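Long-range contacts in carbohydrate oxidase (PDB 3RJA), which oxidises the C1 hydroxyl of mono-, oligo- and polysaccharides to lactones, using bound FAD and reducing molecular oxygen to hydrogen peroxide: residues 61-66 with 84-89; 89-94 with 106-111. All blocks are in the same frame, centred on the assembly; numbering follows the deposited sequence. Where two conformers were deposited one is given.

Contact 1. Residues 61-66 with 84-89. With FAD (flavin-adenine dinucleotide), chain B.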
# COMPACT_ATOMS: atom_id res chain seq x y z
N LEU A 61 25.81 11.23 1.76
CA LEU A 61 24.62 11.00 2.57
C LEU A 61 23.72 9.96 1.90
O LEU A 61 23.71 9.85 0.67
CB LEU A 61 23.86 12.31 2.75
CG LEU A 61 24.62 13.51 3.34
CD1 LEU A 61 23.78 14.81 3.24
CD2 LEU A 61 25.04 13.27 4.82
N LYS A 62 22.94 9.23 2.69
CA LYS A 62 21.82 8.45 2.15
C LYS A 62 20.65 9.41 1.90
O LYS A 62 20.46 10.41 2.65
CB LYS A 62 21.40 7.32 3.11
CG LYS A 62 22.55 6.36 3.51
CD LYS A 62 23.32 5.88 2.26
CE LYS A 62 24.29 4.72 2.57
NZ LYS A 62 24.90 4.14 1.33
N VAL A 63 19.89 9.13 0.86
CA VAL A 63 18.74 9.96 0.55
C VAL A 63 17.43 9.15 0.50
O VAL A 63 17.37 8.07 -0.08
CB VAL A 63 19.01 10.90 -0.69
CG1 VAL A 63 19.68 10.19 -1.79
CG2 VAL A 63 17.72 11.57 -1.19
N SER A 64 16.39 9.67 1.16
CA SER A 64 15.11 8.98 1.12
C SER A 64 13.99 9.93 0.70
O SER A 64 13.90 11.06 1.20
CB SER A 64 14.84 8.30 2.48
OG SER A 64 15.80 7.26 2.72
N ALA A 65 13.13 9.47 -0.23
CA ALA A 65 11.94 10.28 -0.62
C ALA A 65 10.74 10.02 0.30
O ALA A 65 10.49 8.88 0.70
CB ALA A 65 11.58 10.02 -2.04
N LYS A 66 10.02 11.07 0.65
CA LYS A 66 8.78 10.92 1.42
C LYS A 66 7.70 11.56 0.58
O LYS A 66 7.82 12.72 0.23
CB LYS A 66 8.86 11.60 2.81
CG LYS A 66 7.66 11.26 3.74
CD LYS A 66 8.01 11.34 5.26
CE LYS A 66 8.01 12.79 5.77
NZ LYS A 66 6.70 13.45 5.64
N LEU A 84 19.25 12.65 4.05
CA LEU A 84 18.65 13.76 3.34
C LEU A 84 17.23 13.30 3.00
O LEU A 84 17.05 12.24 2.37
CB LEU A 84 19.45 14.06 2.05
CG LEU A 84 18.89 15.19 1.17
CD1 LEU A 84 18.61 16.44 1.99
CD2 LEU A 84 19.93 15.53 0.06
N MET A 85 16.22 14.03 3.45
CA MET A 85 14.85 13.64 3.13
C MET A 85 14.34 14.57 2.04
O MET A 85 14.35 15.80 2.18
CB MET A 85 13.92 13.65 4.38
CG MET A 85 12.55 12.96 4.13
SD MET A 85 11.50 12.77 5.59
CE MET A 85 10.97 14.46 5.88
N VAL A 86 13.91 13.97 0.93
CA VAL A 86 13.31 14.69 -0.19
C VAL A 86 11.82 14.64 0.03
O VAL A 86 11.17 13.60 -0.22
CB VAL A 86 13.69 14.05 -1.53
CG1 VAL A 86 13.01 14.75 -2.71
CG2 VAL A 86 15.22 14.02 -1.72
N GLN A 87 11.28 15.77 0.54
CA GLN A 87 9.88 15.89 0.94
C GLN A 87 9.06 16.29 -0.31
O GLN A 87 9.27 17.38 -0.85
CB GLN A 87 9.75 16.97 2.02
CG GLN A 87 8.33 17.30 2.42
CD GLN A 87 7.59 16.07 2.96
OE1 GLN A 87 8.20 15.16 3.53
NE2 GLN A 87 6.28 16.05 2.80
N LEU A 88 8.18 15.41 -0.78
CA LEU A 88 7.57 15.56 -2.11
C LEU A 88 6.15 16.13 -2.10
O LEU A 88 5.61 16.48 -3.16
CB LEU A 88 7.57 14.22 -2.87
CG LEU A 88 8.92 13.59 -3.22
CD1 LEU A 88 8.77 12.14 -3.77
CD2 LEU A 88 9.72 14.47 -4.22
N ASP A 89 5.55 16.22 -0.91
CA ASP A 89 4.12 16.40 -0.80
C ASP A 89 3.55 17.79 -1.21
O ASP A 89 2.33 18.02 -1.10
CB ASP A 89 3.62 15.94 0.58
CG ASP A 89 3.58 17.08 1.61
OD1 ASP A 89 4.45 17.96 1.56
OD2 ASP A 89 2.67 17.05 2.48
PA FAD B . 6.00 7.18 2.11
O1A FAD B . 6.17 8.63 1.72
O2A FAD B . 6.22 6.89 3.57
O5B FAD B . 7.02 6.29 1.25
C5B FAD B . 6.89 4.88 1.23
C4B FAD B . 8.12 4.27 0.55
O4B FAD B . 8.17 4.69 -0.82
C3B FAD B . 9.44 4.73 1.18
O3B FAD B . 10.42 3.72 0.97
C2B FAD B . 9.79 5.93 0.30
O2B FAD B . 11.15 6.32 0.29
C1B FAD B . 9.34 5.42 -1.06
N9A FAD B . 9.02 6.54 -1.94
C8A FAD B . 8.23 7.66 -1.66
N7A FAD B . 8.22 8.43 -2.78
C5A FAD B . 8.95 7.83 -3.73
C6A FAD B . 9.26 8.21 -5.04
N6A FAD B . 8.78 9.35 -5.57
N1A FAD B . 10.05 7.34 -5.79
C2A FAD B . 10.54 6.17 -5.24
N3A FAD B . 10.27 5.82 -3.93
C4A FAD B . 9.47 6.65 -3.20
N1 FAD B . -2.18 0.10 1.14
C2 FAD B . -2.93 -0.56 0.16
O2 FAD B . -2.39 -1.28 -0.69
N3 FAD B . -4.30 -0.34 0.15
C4 FAD B . -4.97 0.58 0.95
O4 FAD B . -6.19 0.81 0.79
C4X FAD B . -4.13 1.22 2.01
N5 FAD B . -4.68 2.10 2.84
C5X FAD B . -3.92 2.79 3.76
C6 FAD B . -4.51 3.79 4.57
C7 FAD B . -3.73 4.59 5.40
C7M FAD B . -4.38 5.66 6.29
C8 FAD B . -2.32 4.47 5.33
C8M FAD B . -1.43 5.34 6.19
C9 FAD B . -1.74 3.46 4.59
C9A FAD B . -2.52 2.61 3.77
N10 FAD B . -1.94 1.66 2.89
C10 FAD B . -2.74 0.89 2.06
C1' FAD B . -0.46 1.45 2.92
C2' FAD B . 0.21 2.27 1.82
O2' FAD B . -0.03 1.65 0.56
C3' FAD B . 1.71 2.30 2.04
O3' FAD B . 1.99 2.76 3.35
C4' FAD B . 2.37 3.21 0.98
O4' FAD B . 3.69 2.80 0.79
C5' FAD B . 2.29 4.69 1.37
O5' FAD B . 2.88 5.47 0.37
P FAD B . 3.41 6.96 0.75
O1P FAD B . 3.90 7.66 -0.48
O2P FAD B . 2.30 7.72 1.48
O3P FAD B . 4.55 6.57 1.79
O HOH W 1 4.85 13.48 3.58
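Strands 63-66 and 84-87 run parallel, their axes 4.7 Å apart at closest approach and 25° askew, and pair Val63 with Leu84 through Lys66 with Gln87. They form one side of the three-stranded parallel sheet of the FAD-binding domain, in which 84-87 is the central strand and turns its other edge to strand 39-42. Five backbone hydrogen bonds alternate as parallel pairing requires: Ser64 gives its N to Leu84 O and its O to Val86 N, and Lys66 does the same with Val86 O and Leu88 N.

Val63, Ala65, Leu84 and Val86 share a face; all but Ala65 pack on helix 46-58, where compact apolar residues suit the close approach of a helix. Val63 CG2, anti to its own N, meets Val86 CG2 at 3.5 Å. Ala65 is small enough for the cofactor to lie against it: its CB sits over the face of the FAD adenine, 3.8 Å from C5A, and its O accepts a 2.7 Å bond from the ribose O2B. Leu88 CD1 approaches the adenine amino group, 3.3 Å from FAD N6A.

The other face carries Ser64, Met85, Lys66 and Gln87. Ser64 OG bonds to His83 in the neighbouring loop. Lys66 starts out extended, then bends at chi3 (79°) and chi4 (62°), which brings its amine round to Gln87. The flexible Met85 side chain lies across the lysine methylenes, tightly so where Lys66 CE meets Met85 CE at 3.4 Å. Lys66 NZ, buried, reaches Gln87 OE1 at 3.1 Å, the backbone O of Asp25 and a water that also accepts from Gln87 NE2. With both ends bonded, the Gln87 amide is fixed in rotation, its NE2 also donating to Asp89 OD1 at 2.9 Å from above the carboxylate plane.

Contact 2. Residues 89-94 with 106-111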
# COMPACT_ATOMS: atom_id res chain seq x y z
N ASP A 89 5.55 16.22 -0.91
CA ASP A 89 4.12 16.40 -0.80
C ASP A 89 3.55 17.79 -1.21
O ASP A 89 2.33 18.02 -1.10
CB ASP A 89 3.62 15.94 0.58
CG ASP A 89 3.58 17.08 1.61
OD1 ASP A 89 4.45 17.96 1.56
OD2 ASP A 89 2.67 17.05 2.48
N ARG A 90 4.39 18.71 -1.68
CA ARG A 90 3.88 19.98 -2.23
C ARG A 90 3.81 19.87 -3.76
O ARG A 90 3.32 20.78 -4.42
CB ARG A 90 4.75 21.19 -1.83
CG ARG A 90 4.95 21.41 -0.34
CD ARG A 90 3.62 21.45 0.45
NE ARG A 90 3.79 22.17 1.71
CZ ARG A 90 4.31 21.63 2.81
NH1 ARG A 90 4.71 20.36 2.80
NH2 ARG A 90 4.43 22.35 3.91
N MET A 91 4.32 18.76 -4.31
CA MET A 91 4.24 18.51 -5.75
C MET A 91 3.02 17.60 -6.01
O MET A 91 3.11 16.36 -5.97
CB MET A 91 5.53 17.86 -6.27
CG MET A 91 6.80 18.70 -6.04
SD MET A 91 8.27 17.70 -6.35
CE MET A 91 8.18 17.67 -8.14
N ILE A 92 1.89 18.23 -6.27
CA ILE A 92 0.62 17.53 -6.17
C ILE A 92 -0.21 17.50 -7.45
O ILE A 92 -1.32 16.99 -7.44
CB ILE A 92 -0.27 18.19 -5.03
CG1 ILE A 92 -0.56 19.66 -5.35
CG2 ILE A 92 0.39 18.02 -3.66
CD1 ILE A 92 -1.67 20.28 -4.44
N ASP A 93 0.30 18.07 -8.54
CA ASP A 93 -0.55 18.27 -9.72
C ASP A 93 -0.68 17.05 -10.62
O ASP A 93 0.29 16.31 -10.82
CB ASP A 93 0.01 19.39 -10.57
CG ASP A 93 -0.02 20.73 -9.85
OD1 ASP A 93 -0.82 20.90 -8.90
OD2 ASP A 93 0.77 21.60 -10.23
N VAL A 94 -1.87 16.89 -11.17
CA VAL A 94 -2.02 16.24 -12.47
C VAL A 94 -1.51 17.21 -13.54
O VAL A 94 -2.15 18.24 -13.85
CB VAL A 94 -3.47 15.80 -12.72
CG1 VAL A 94 -3.60 15.20 -14.11
CG2 VAL A 94 -3.91 14.81 -11.60
N VAL A 106 1.41 12.63 -13.57
CA VAL A 106 1.17 13.05 -12.18
C VAL A 106 2.46 13.25 -11.36
O VAL A 106 3.40 12.43 -11.41
CB VAL A 106 0.21 12.05 -11.43
CG1 VAL A 106 -0.25 12.63 -10.06
CG2 VAL A 106 -1.00 11.74 -12.33
N GLU A 107 2.49 14.34 -10.61
CA GLU A 107 3.60 14.65 -9.70
C GLU A 107 3.61 13.66 -8.52
O GLU A 107 2.57 13.10 -8.20
CB GLU A 107 3.47 16.11 -9.23
CG GLU A 107 3.99 17.07 -10.30
CD GLU A 107 3.97 18.54 -9.87
OE1 GLU A 107 3.09 18.98 -9.11
OE2 GLU A 107 4.86 19.26 -10.32
N PRO A 108 4.78 13.45 -7.89
CA PRO A 108 4.97 12.31 -7.00
C PRO A 108 4.52 12.54 -5.55
O PRO A 108 4.68 11.63 -4.70
CB PRO A 108 6.50 12.09 -7.03
CG PRO A 108 7.08 13.44 -7.29
CD PRO A 108 6.05 14.19 -8.13
N GLY A 109 3.98 13.73 -5.29
CA GLY A 109 3.52 14.11 -3.96
C GLY A 109 2.00 14.15 -3.83
O GLY A 109 1.48 14.38 -2.73
N ALA A 110 1.31 13.94 -4.95
CA ALA A 110 -0.16 13.84 -4.96
C ALA A 110 -0.61 12.69 -4.09
O ALA A 110 -0.12 11.53 -4.24
CB ALA A 110 -0.68 13.61 -6.36
N ARG A 111 -1.55 12.98 -3.20
CA ARG A 111 -2.20 11.95 -2.39
C ARG A 111 -3.43 11.34 -3.08
O ARG A 111 -4.06 11.97 -3.94
CB ARG A 111 -2.54 12.49 -0.98
CG ARG A 111 -1.27 12.84 -0.17
CD ARG A 111 -1.58 13.82 1.00
NE ARG A 111 -0.38 14.38 1.61
CZ ARG A 111 0.29 13.82 2.63
NH1 ARG A 111 -0.12 12.67 3.15
NH2 ARG A 111 1.36 14.43 3.14
O HOH W 2 0.22 16.02 -0.84
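Asp89 and Arg111 join in a salt bridge at one end, while at the other Val94 and Val106 form a non-hydrogen-bonded antiparallel pair where the hairpin of strands 94-98 and 103-106 begins and ends. Between them, the type I turn Glu107-Ala110 packs tightly on the loop 89-94. Gly109 suits this place because a CB would clash with Met91 O and Asp89 CA; its N makes a weak 2.9 Å bond to Met91 O. Met91 CE reaches Pro108 CD at 4.1 Å.

Toward solvent the side chains are less enclosed, but Glu107 N donates almost straight (177°) to Asp93 O. Asp93 and Glu107 run side by side with nearly parallel carboxylates, Asp93 OD2 and Glu107 OE1 being 3.7 Å apart. Their repulsion is probably eased because OE1 accepts from Asp93 N (3.0 Å); OE2 binds TRS, probably from the crystallisation liquor.

Asp89 suits the buried end, meeting Arg111, Arg24 and, in one of its two conformers, Arg90. An alanine here is likely to leave Arg111 NH2 without its carboxylate mate. Arg111, N-cap of helix 112-123, bonds Gly134 O through NH1, and its NH2 reaches Asp89 OD2 edge-on at 3.0 Å, the two planes 78° apart.

Contacts 1 and 2 follow one another along the chain, their centres about 15 Å apart, and hinge on Asp89, which ends the first and opens the second. Its carboxylate thus ties the polar face of the parallel sheet to the arginines of the loop region. They also pack directly: Leu88 CD1 lies 4.0 Å from Pro108 CB, and Leu88 CB 4.2 Å from Gly109 CA. Both border FAD, contact 1 through Ala65, Lys66 and Leu88, contact 2 through Pro108, whose side chain comes within about 4 Å. Contact 1 lies at the adenine, ribose and diphosphate part of FAD, well away from the flavin: Lys66 CA is 16.2 Å from FAD N5.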